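Long-range contacts in malonyl-CoA decarboxylase (Rhodopseudomonas palustris, PDB 4KSA), which probably catalyses the decarboxylation of malonyl-CoA to acetyl-CoA and carbon dioxide: residues S166-R170 against H221-V225; I40-E44 against E83-P87; I285-E290 against L415-G419. All coordinates share one frame; numbering follows the deposited sequence.

In the fold
The three contacts follow one another along the chain, each closing before the next opens. Contact 2 sits among the N-terminal helices and contact 3 on the mixed sheet of the C-terminal part, with centres about 46 Å apart on opposite sides of the chain's centre. Contact 1 lies between them, where helix 154-167 meets the loop after strand 214-220; its centre is about 26 Å from that of contact 2 and about 23 Å from that of contact 3, to which its nearest atoms come within about 6 Å. At contact 1 the side chain of W167 is about 9 Å from a bound magnesium ion and about 8 Å from that of H162, seen to bind magnesium in a structure of this protein.

Contact 1: residues S166-R170 against H221-V225; sequences SWFNR and HPRLV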
loop_
_atom_site.group_PDB
_atom_site.type_symbol
_atom_site.label_atom_id
_atom_site.label_comp_id
_atom_site.label_asym_id
_atom_site.label_seq_id
_atom_site.Cartn_x
_atom_site.Cartn_y
_atom_site.Cartn_z
ATOM N N SER A 166 -24.807 13.473 -1.694
ATOM C CA SER A 166 -23.661 14.029 -2.380
ATOM C C SER A 166 -22.340 13.577 -1.767
ATOM O O SER A 166 -21.344 13.443 -2.473
ATOM C CB SER A 166 -23.722 15.544 -2.381
ATOM O OG SER A 166 -22.659 16.048 -3.167
ATOM N N TRP A 167 -22.321 13.330 -0.463
ATOM C CA TRP A 167 -21.083 12.906 0.176
ATOM C C TRP A 167 -20.765 11.432 -0.020
ATOM O O TRP A 167 -19.617 11.077 -0.261
ATOM C CB TRP A 167 -21.109 13.177 1.678
ATOM C CG TRP A 167 -21.340 14.582 2.046
ATOM C CD1 TRP A 167 -21.291 15.666 1.226
ATOM C CD2 TRP A 167 -21.704 15.064 3.339
ATOM N NE1 TRP A 167 -21.611 16.798 1.929
ATOM C CE2 TRP A 167 -21.870 16.455 3.230
ATOM C CE3 TRP A 167 -21.906 14.450 4.585
ATOM C CZ2 TRP A 167 -22.237 17.251 4.319
ATOM C CZ3 TRP A 167 -22.269 15.232 5.662
ATOM C CH2 TRP A 167 -22.432 16.624 5.526
ATOM N N PHE A 168 -21.764 10.570 0.120
ATOM C CA PHE A 168 -21.511 9.156 -0.047
ATOM C C PHE A 168 -21.686 8.724 -1.481
ATOM O O PHE A 168 -22.567 7.931 -1.786
ATOM C CB PHE A 168 -22.420 8.315 0.850
ATOM C CG PHE A 168 -22.158 8.487 2.322
ATOM C CD1 PHE A 168 -22.814 9.472 3.049
ATOM C CD2 PHE A 168 -21.251 7.671 2.981
ATOM C CE1 PHE A 168 -22.574 9.637 4.399
ATOM C CE2 PHE A 168 -21.004 7.833 4.343
ATOM C CZ PHE A 168 -21.664 8.814 5.044
ATOM N N ASN A 169 -20.838 9.246 -2.358
ATOM C CA ASN A 169 -20.866 8.894 -3.773
ATOM C C ASN A 169 -20.492 7.417 -3.962
ATOM O O ASN A 169 -19.512 6.945 -3.379
ATOM C CB ASN A 169 -19.877 9.772 -4.553
ATOM C CG ASN A 169 -18.426 9.601 -4.085
ATOM O OD1 ASN A 169 -17.490 9.805 -4.862
ATOM N ND2 ASN A 169 -18.239 9.237 -2.814
ATOM N N ARG A 170 -21.255 6.690 -4.777
ATOM C CA ARG A 170 -20.966 5.268 -5.002
ATOM C C ARG A 170 -19.567 5.005 -5.575
ATOM O O ARG A 170 -18.987 3.945 -5.349
ATOM C CB ARG A 170 -22.017 4.638 -5.917
ATOM C CG ARG A 170 -22.120 5.265 -7.288
ATOM C CD ARG A 170 -22.850 4.327 -8.240
ATOM N NE ARG A 170 -23.992 4.980 -8.869
ATOM C CZ ARG A 170 -24.028 5.382 -10.133
ATOM N NH1 ARG A 170 -22.978 5.192 -10.930
ATOM N NH2 ARG A 170 -25.114 5.994 -10.595
ATOM N N HIS A 221 -16.774 3.062 2.668
ATOM C CA HIS A 221 -16.688 4.332 1.973
ATOM C C HIS A 221 -15.758 5.213 2.818
ATOM O O HIS A 221 -15.813 5.204 4.041
ATOM C CB HIS A 221 -18.065 4.971 1.825
ATOM C CG HIS A 221 -18.080 6.143 0.900
ATOM N ND1 HIS A 221 -17.383 7.303 1.159
ATOM C CD2 HIS A 221 -18.694 6.327 -0.294
ATOM C CE1 HIS A 221 -17.567 8.152 0.164
ATOM N NE2 HIS A 221 -18.360 7.586 -0.730
ATOM N N PRO A 222 -14.867 5.961 2.164
ATOM C CA PRO A 222 -13.938 6.831 2.894
ATOM C C PRO A 222 -14.582 7.837 3.863
ATOM O O PRO A 222 -13.922 8.271 4.803
ATOM C CB PRO A 222 -13.143 7.513 1.770
ATOM C CG PRO A 222 -14.082 7.475 0.579
ATOM C CD PRO A 222 -14.719 6.113 0.701
ATOM N N ARG A 223 -15.853 8.204 3.650
ATOM C CA ARG A 223 -16.533 9.165 4.533
ATOM C C ARG A 223 -16.651 8.652 5.953
ATOM O O ARG A 223 -16.642 9.436 6.888
ATOM C CB ARG A 223 -17.946 9.504 4.044
ATOM C CG ARG A 223 -18.018 10.400 2.835
ATOM C CD ARG A 223 -17.512 11.804 3.115
ATOM N NE ARG A 223 -17.641 12.631 1.919
ATOM C CZ ARG A 223 -17.640 13.960 1.921
ATOM N NH1 ARG A 223 -17.767 14.623 0.775
ATOM N NH2 ARG A 223 -17.515 14.621 3.069
ATOM N N LEU A 224 -16.798 7.342 6.104
ATOM C CA LEU A 224 -16.914 6.720 7.405
ATOM C C LEU A 224 -15.843 5.658 7.501
ATOM O O LEU A 224 -16.089 4.471 7.291
ATOM C CB LEU A 224 -18.281 6.083 7.577
ATOM C CG LEU A 224 -19.454 7.049 7.641
ATOM C CD1 LEU A 224 -20.735 6.255 7.787
ATOM C CD2 LEU A 224 -19.273 8.012 8.817
ATOM N N VAL A 225 -14.645 6.123 7.811
ATOM C CA VAL A 225 -13.474 5.288 7.952
ATOM C C VAL A 225 -13.657 4.084 8.871
ATOM O O VAL A 225 -14.227 4.204 9.946
ATOM C CB VAL A 225 -12.279 6.137 8.445
ATOM C CG1 VAL A 225 -11.288 5.262 9.215
ATOM C CG2 VAL A 225 -11.588 6.787 7.226
#
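W167 takes the guanidinium of R223 flat against its indole where helix 154-167 ends in an inverse gamma turn centred on F168, the join between the N-terminal helices and the mixed sheet of the C-terminal part. The two centres are 4.3 Å apart and the planes differ by only 21°. R223 reaches this place by bending at chi2 (-67°), which also lets its NE make a weak hydrogen bond to W167 O at 3.3 Å. The same arginine forms a cation-pi pair with F172 of a second subunit, so this helix end lies at a subunit interface.

F168 comes next, and its ring works in several directions. CE2 touches R223 CB at 3.5 Å, L224 CG sits at the ring's edge near its plane, and the F168 edge points at the face of H221 in a T-shaped pair with centroids 5.4 Å apart. N169 then gives its backbone oxygen to H221, whose NE2 donates a weak bond to N169 O at 3.0 Å. That imidazole is held from its other nitrogen: R223 N donates to H221 ND1 at 3.1 Å, nearly straight at 171° and almost exactly in the ring plane.

Contact 2: residues I40-E44 against E83-P87; sequences IALSE and EQFGP
F85 presents the outer end of its ring to one side of helix 36-48, meeting I40, S43 and E44, which are spaced three and four residues along a single turn. This is helix-to-loop packing inside the N-terminal helical bundle: the loop between helices 71-83 and 89-101 drops its phenylalanine against a neighbouring helix, and F77 of helix 71-83 and L122 of helix 118-126 add to the same apolar cluster.

The packing contacts come first. I40 CG2 lies at the ring edge, near its plane, 3.7 Å from F85 CE2. The same methyl makes a van der Waals contact with a polar atom, Q84 OE1, at 3.5 Å from I40 CG2, the glutamine lying across the isoleucine. S43 CB, carried by the helix backbone, touches F85 CZ at 3.5 Å.

The polar link runs through R118. Its NH2 forms a salt bridge to E44 OE1 and also bonds to Q84 O, tying the helix to the loop through a third residue. S43 OG turns to its own helix, bonding to L39 O. E44 folds back at chi2 (-63°), which brings E44 OE1 obliquely to F85 CE1, 3.4 Å away, carboxylate and ring planes 24° apart.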
loop_
_atom_site.group_PDB
_atom_site.type_symbol
_atom_site.label_atom_id
_atom_site.label_comp_id
_atom_site.label_asym_id
_atom_site.label_seq_id
_atom_site.Cartn_x
_atom_site.Cartn_y
_atom_site.Cartn_z
ATOM N N ILE A 40 -28.401 25.816 20.165
ATOM C CA ILE A 40 -29.005 26.603 19.110
ATOM C C ILE A 40 -28.218 27.906 18.946
ATOM O O ILE A 40 -27.939 28.337 17.828
ATOM C CB ILE A 40 -30.471 26.914 19.432
ATOM C CG1 ILE A 40 -31.221 25.606 19.627
ATOM C CG2 ILE A 40 -31.118 27.690 18.296
ATOM C CD1 ILE A 40 -32.638 25.798 20.054
ATOM N N ALA A 41 -27.858 28.534 20.057
ATOM C CA ALA A 41 -27.094 29.772 19.994
ATOM C C ALA A 41 -25.802 29.518 19.231
ATOM O O ALA A 41 -25.420 30.287 18.351
ATOM C CB ALA A 41 -26.772 30.253 21.390
ATOM N N LEU A 42 -25.137 28.422 19.587
ATOM C CA LEU A 42 -23.879 28.013 18.966
ATOM C C LEU A 42 -24.037 27.853 17.454
ATOM O O LEU A 42 -23.228 28.346 16.680
ATOM C CB LEU A 42 -23.426 26.700 19.584
ATOM C CG LEU A 42 -21.964 26.338 19.407
ATOM C CD1 LEU A 42 -21.082 27.536 19.720
ATOM C CD2 LEU A 42 -21.649 25.171 20.335
ATOM N N SER A 43 -25.088 27.158 17.042
ATOM C CA SER A 43 -25.352 26.966 15.625
ATOM C C SER A 43 -25.343 28.333 14.928
ATOM O O SER A 43 -24.900 28.459 13.786
ATOM C CB SER A 43 -26.719 26.290 15.425
ATOM O OG SER A 43 -26.799 25.083 16.162
ATOM N N GLU A 44 -25.838 29.349 15.628
ATOM C CA GLU A 44 -25.906 30.704 15.098
ATOM C C GLU A 44 -24.522 31.341 14.935
ATOM O O GLU A 44 -24.276 32.054 13.958
ATOM C CB GLU A 44 -26.779 31.571 16.008
ATOM C CG GLU A 44 -28.256 31.296 15.882
ATOM C CD GLU A 44 -28.770 31.599 14.494
ATOM O OE1 GLU A 44 -29.940 31.264 14.204
ATOM O OE2 GLU A 44 -27.997 32.175 13.690
ATOM N N GLU A 83 -37.843 24.597 12.967
ATOM C CA GLU A 83 -38.487 25.905 12.968
ATOM C C GLU A 83 -37.563 27.111 12.833
ATOM O O GLU A 83 -37.874 28.050 12.100
ATOM C CB GLU A 83 -39.370 26.083 14.208
ATOM C CG GLU A 83 -38.630 26.296 15.510
ATOM C CD GLU A 83 -39.570 26.691 16.645
ATOM O OE1 GLU A 83 -40.650 26.060 16.777
ATOM O OE2 GLU A 83 -39.226 27.626 17.410
ATOM N N GLN A 84 -36.425 27.099 13.509
ATOM C CA GLN A 84 -35.537 28.243 13.410
ATOM C C GLN A 84 -34.562 28.257 12.231
ATOM O O GLN A 84 -34.310 29.308 11.641
ATOM C CB GLN A 84 -34.783 28.404 14.726
ATOM C CG GLN A 84 -35.738 28.752 15.857
ATOM C CD GLN A 84 -35.085 28.743 17.209
ATOM O OE1 GLN A 84 -34.072 29.425 17.429
ATOM N NE2 GLN A 84 -35.661 27.970 18.140
ATOM N N PHE A 85 -34.041 27.095 11.859
ATOM C CA PHE A 85 -33.075 27.035 10.782
ATOM C C PHE A 85 -33.579 26.657 9.402
ATOM O O PHE A 85 -32.877 26.009 8.624
ATOM C CB PHE A 85 -31.948 26.126 11.201
ATOM C CG PHE A 85 -31.228 26.608 12.409
ATOM C CD1 PHE A 85 -30.213 27.547 12.297
ATOM C CD2 PHE A 85 -31.564 26.124 13.665
ATOM C CE1 PHE A 85 -29.533 27.998 13.413
ATOM C CE2 PHE A 85 -30.892 26.570 14.798
ATOM C CZ PHE A 85 -29.869 27.512 14.671
ATOM N N GLY A 86 -34.796 27.073 9.091
ATOM C CA GLY A 86 -35.338 26.798 7.774
ATOM C C GLY A 86 -34.957 27.971 6.886
ATOM O O GLY A 86 -34.100 28.782 7.266
ATOM N N PRO A 87 -35.560 28.101 5.699
ATOM C CA PRO A 87 -35.206 29.233 4.831
ATOM C C PRO A 87 -35.740 30.532 5.397
ATOM O O PRO A 87 -36.750 30.522 6.094
ATOM C CB PRO A 87 -35.901 28.888 3.523
ATOM C CG PRO A 87 -37.137 28.184 3.991
ATOM C CD PRO A 87 -36.587 27.255 5.069
#

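Contact 3: residues I285-E290 against L415-G419; sequences IKQVVE and LYALG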
loop_
_atom_site.group_PDB
_atom_site.type_symbol
_atom_site.label_atom_id
_atom_site.label_comp_id
_atom_site.label_asym_id
_atom_site.label_seq_id
_atom_site.Cartn_x
_atom_site.Cartn_y
_atom_site.Cartn_z
ATOM N N ILE A 285 -24.471 -6.344 -5.398
ATOM C CA ILE A 285 -24.301 -7.789 -5.444
ATOM C C ILE A 285 -23.443 -8.198 -6.652
ATOM O O ILE A 285 -22.707 -9.188 -6.618
ATOM C CB ILE A 285 -25.676 -8.477 -5.474
ATOM C CG1 ILE A 285 -26.474 -8.051 -4.234
ATOM C CG2 ILE A 285 -25.511 -10.003 -5.517
ATOM C CD1 ILE A 285 -25.903 -8.562 -2.937
ATOM N N LYS A 286 -23.525 -7.408 -7.709
ATOM C CA LYS A 286 -22.735 -7.660 -8.899
ATOM C C LYS A 286 -21.269 -7.766 -8.468
ATOM O O LYS A 286 -20.577 -8.747 -8.759
ATOM C CB LYS A 286 -22.902 -6.501 -9.870
ATOM C CG LYS A 286 -22.941 -6.893 -11.312
ATOM C CD LYS A 286 -21.580 -7.224 -11.853
ATOM C CE LYS A 286 -21.654 -7.233 -13.365
ATOM N NZ LYS A 286 -22.282 -5.975 -13.866
ATOM N N GLN A 287 -20.806 -6.759 -7.742
ATOM C CA GLN A 287 -19.436 -6.749 -7.283
ATOM C C GLN A 287 -19.090 -7.943 -6.401
ATOM O O GLN A 287 -18.037 -8.550 -6.566
ATOM C CB GLN A 287 -19.164 -5.447 -6.553
ATOM C CG GLN A 287 -19.524 -4.237 -7.383
ATOM C CD GLN A 287 -19.214 -2.954 -6.663
ATOM O OE1 GLN A 287 -18.051 -2.645 -6.396
ATOM N NE2 GLN A 287 -20.253 -2.201 -6.325
ATOM N N VAL A 288 -19.966 -8.284 -5.463
ATOM C CA VAL A 288 -19.708 -9.416 -4.584
ATOM C C VAL A 288 -19.638 -10.713 -5.380
ATOM O O VAL A 288 -18.881 -11.617 -5.030
ATOM C CB VAL A 288 -20.798 -9.557 -3.497
ATOM C CG1 VAL A 288 -20.529 -10.778 -2.622
ATOM C CG2 VAL A 288 -20.839 -8.297 -2.649
ATOM N N VAL A 289 -20.414 -10.813 -6.456
ATOM C CA VAL A 289 -20.395 -12.037 -7.258
ATOM C C VAL A 289 -19.115 -12.122 -8.072
ATOM O O VAL A 289 -18.447 -13.159 -8.073
ATOM C CB VAL A 289 -21.618 -12.144 -8.218
ATOM C CG1 VAL A 289 -21.316 -13.135 -9.326
ATOM C CG2 VAL A 289 -22.848 -12.622 -7.451
ATOM N N GLU A 290 -18.776 -11.030 -8.757
ATOM C CA GLU A 290 -17.563 -10.994 -9.566
ATOM C C GLU A 290 -16.369 -11.296 -8.668
ATOM O O GLU A 290 -15.390 -11.894 -9.117
ATOM C CB GLU A 290 -17.408 -9.630 -10.250
ATOM C CG GLU A 290 -18.601 -9.312 -11.156
ATOM C CD GLU A 290 -18.462 -8.029 -11.986
ATOM O OE1 GLU A 290 -18.287 -6.932 -11.401
ATOM O OE2 GLU A 290 -18.546 -8.122 -13.235
ATOM N N LEU A 415 -32.151 -15.226 -8.207
ATOM C CA LEU A 415 -31.075 -15.808 -8.991
ATOM C C LEU A 415 -30.240 -14.724 -9.650
ATOM O O LEU A 415 -30.751 -13.906 -10.427
ATOM C CB LEU A 415 -31.679 -16.765 -10.036
ATOM C CG LEU A 415 -30.830 -17.736 -10.868
ATOM C CD1 LEU A 415 -30.087 -16.973 -11.953
ATOM C CD2 LEU A 415 -29.886 -18.506 -9.960
ATOM N N TYR A 416 -28.955 -14.707 -9.308
ATOM C CA TYR A 416 -28.043 -13.726 -9.878
ATOM C C TYR A 416 -27.245 -14.401 -10.968
ATOM O O TYR A 416 -26.508 -15.359 -10.721
ATOM C CB TYR A 416 -27.090 -13.153 -8.817
ATOM C CG TYR A 416 -27.700 -12.089 -7.928
ATOM C CD1 TYR A 416 -28.250 -12.418 -6.689
ATOM C CD2 TYR A 416 -27.751 -10.749 -8.334
ATOM C CE1 TYR A 416 -28.840 -11.440 -5.872
ATOM C CE2 TYR A 416 -28.343 -9.762 -7.523
ATOM C CZ TYR A 416 -28.886 -10.125 -6.296
ATOM O OH TYR A 416 -29.502 -9.195 -5.505
ATOM N N ALA A 417 -27.424 -13.907 -12.184
ATOM C CA ALA A 417 -26.724 -14.439 -13.341
ATOM C C ALA A 417 -25.864 -13.314 -13.863
ATOM O O ALA A 417 -26.370 -12.347 -14.444
ATOM C CB ALA A 417 -27.713 -14.876 -14.405
ATOM N N LEU A 418 -24.564 -13.451 -13.642
ATOM C CA LEU A 418 -23.585 -12.457 -14.044
ATOM C C LEU A 418 -23.551 -12.204 -15.550
ATOM O O LEU A 418 -22.490 -11.943 -16.116
ATOM C CB LEU A 418 -22.213 -12.898 -13.533
ATOM C CG LEU A 418 -21.016 -11.966 -13.677
ATOM C CD1 LEU A 418 -21.391 -10.543 -13.308
ATOM C CD2 LEU A 418 -19.900 -12.495 -12.782
ATOM N N GLY A 419 -24.717 -12.284 -16.187
ATOM C CA GLY A 419 -24.830 -12.049 -17.614
ATOM C C GLY A 419 -26.090 -11.259 -17.935
ATOM O O GLY A 419 -26.223 -10.666 -19.013
#
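Y416 lays the face of its ring against I285, and its side chain can be followed outward from the sheet. At the base, CB faces the helix through a loose contact, 4.5 Å from V289 CG2. From CG onward the ring runs beneath the I285 methyl: CG2 of I285 stands 3.4 Å from the centroid of the Y416 ring and only 10° off its normal, a CH-pi contact over the middle of the face. Farther out, Y416 CE2 also meets I285 CB at 3.6 Å. At the tip, Y416 OH passes I285 CG1 at 3.5 Å, while its polar partner is H383 ND1, to which it is hydrogen-bonded. An alanine here is likely to leave the I285 methyl without the aromatic face it rests on and H383 without its hydroxyl mate.

L418 makes the second half of the contact. With CG anti to the backbone N (chi1 -173°), it sets its two methyls against the helix. CD2 meets V289 CG1 at 3.8 Å, the V289 and L418 side chains running antiparallel past one another. CD1 lies among the aliphatic parts of charged residues, touching K286 CD at 3.6 Å and E290 CG at 3.7 Å, and both of these side chains lie across L418.

F265 of strand 262-270 packs on I285 and V289, and F302 of strand 301-304 on V289 and Y416, continuing the apolar layer. Helix 284-295 links the adjacent parallel strands 262-270 and 301-304, with strand 411-416 antiparallel beside the second: a beta-alpha-beta crossover packed on a mixed sheet, consistent with the acetyltransferase-like fold of this family's C-terminal domain.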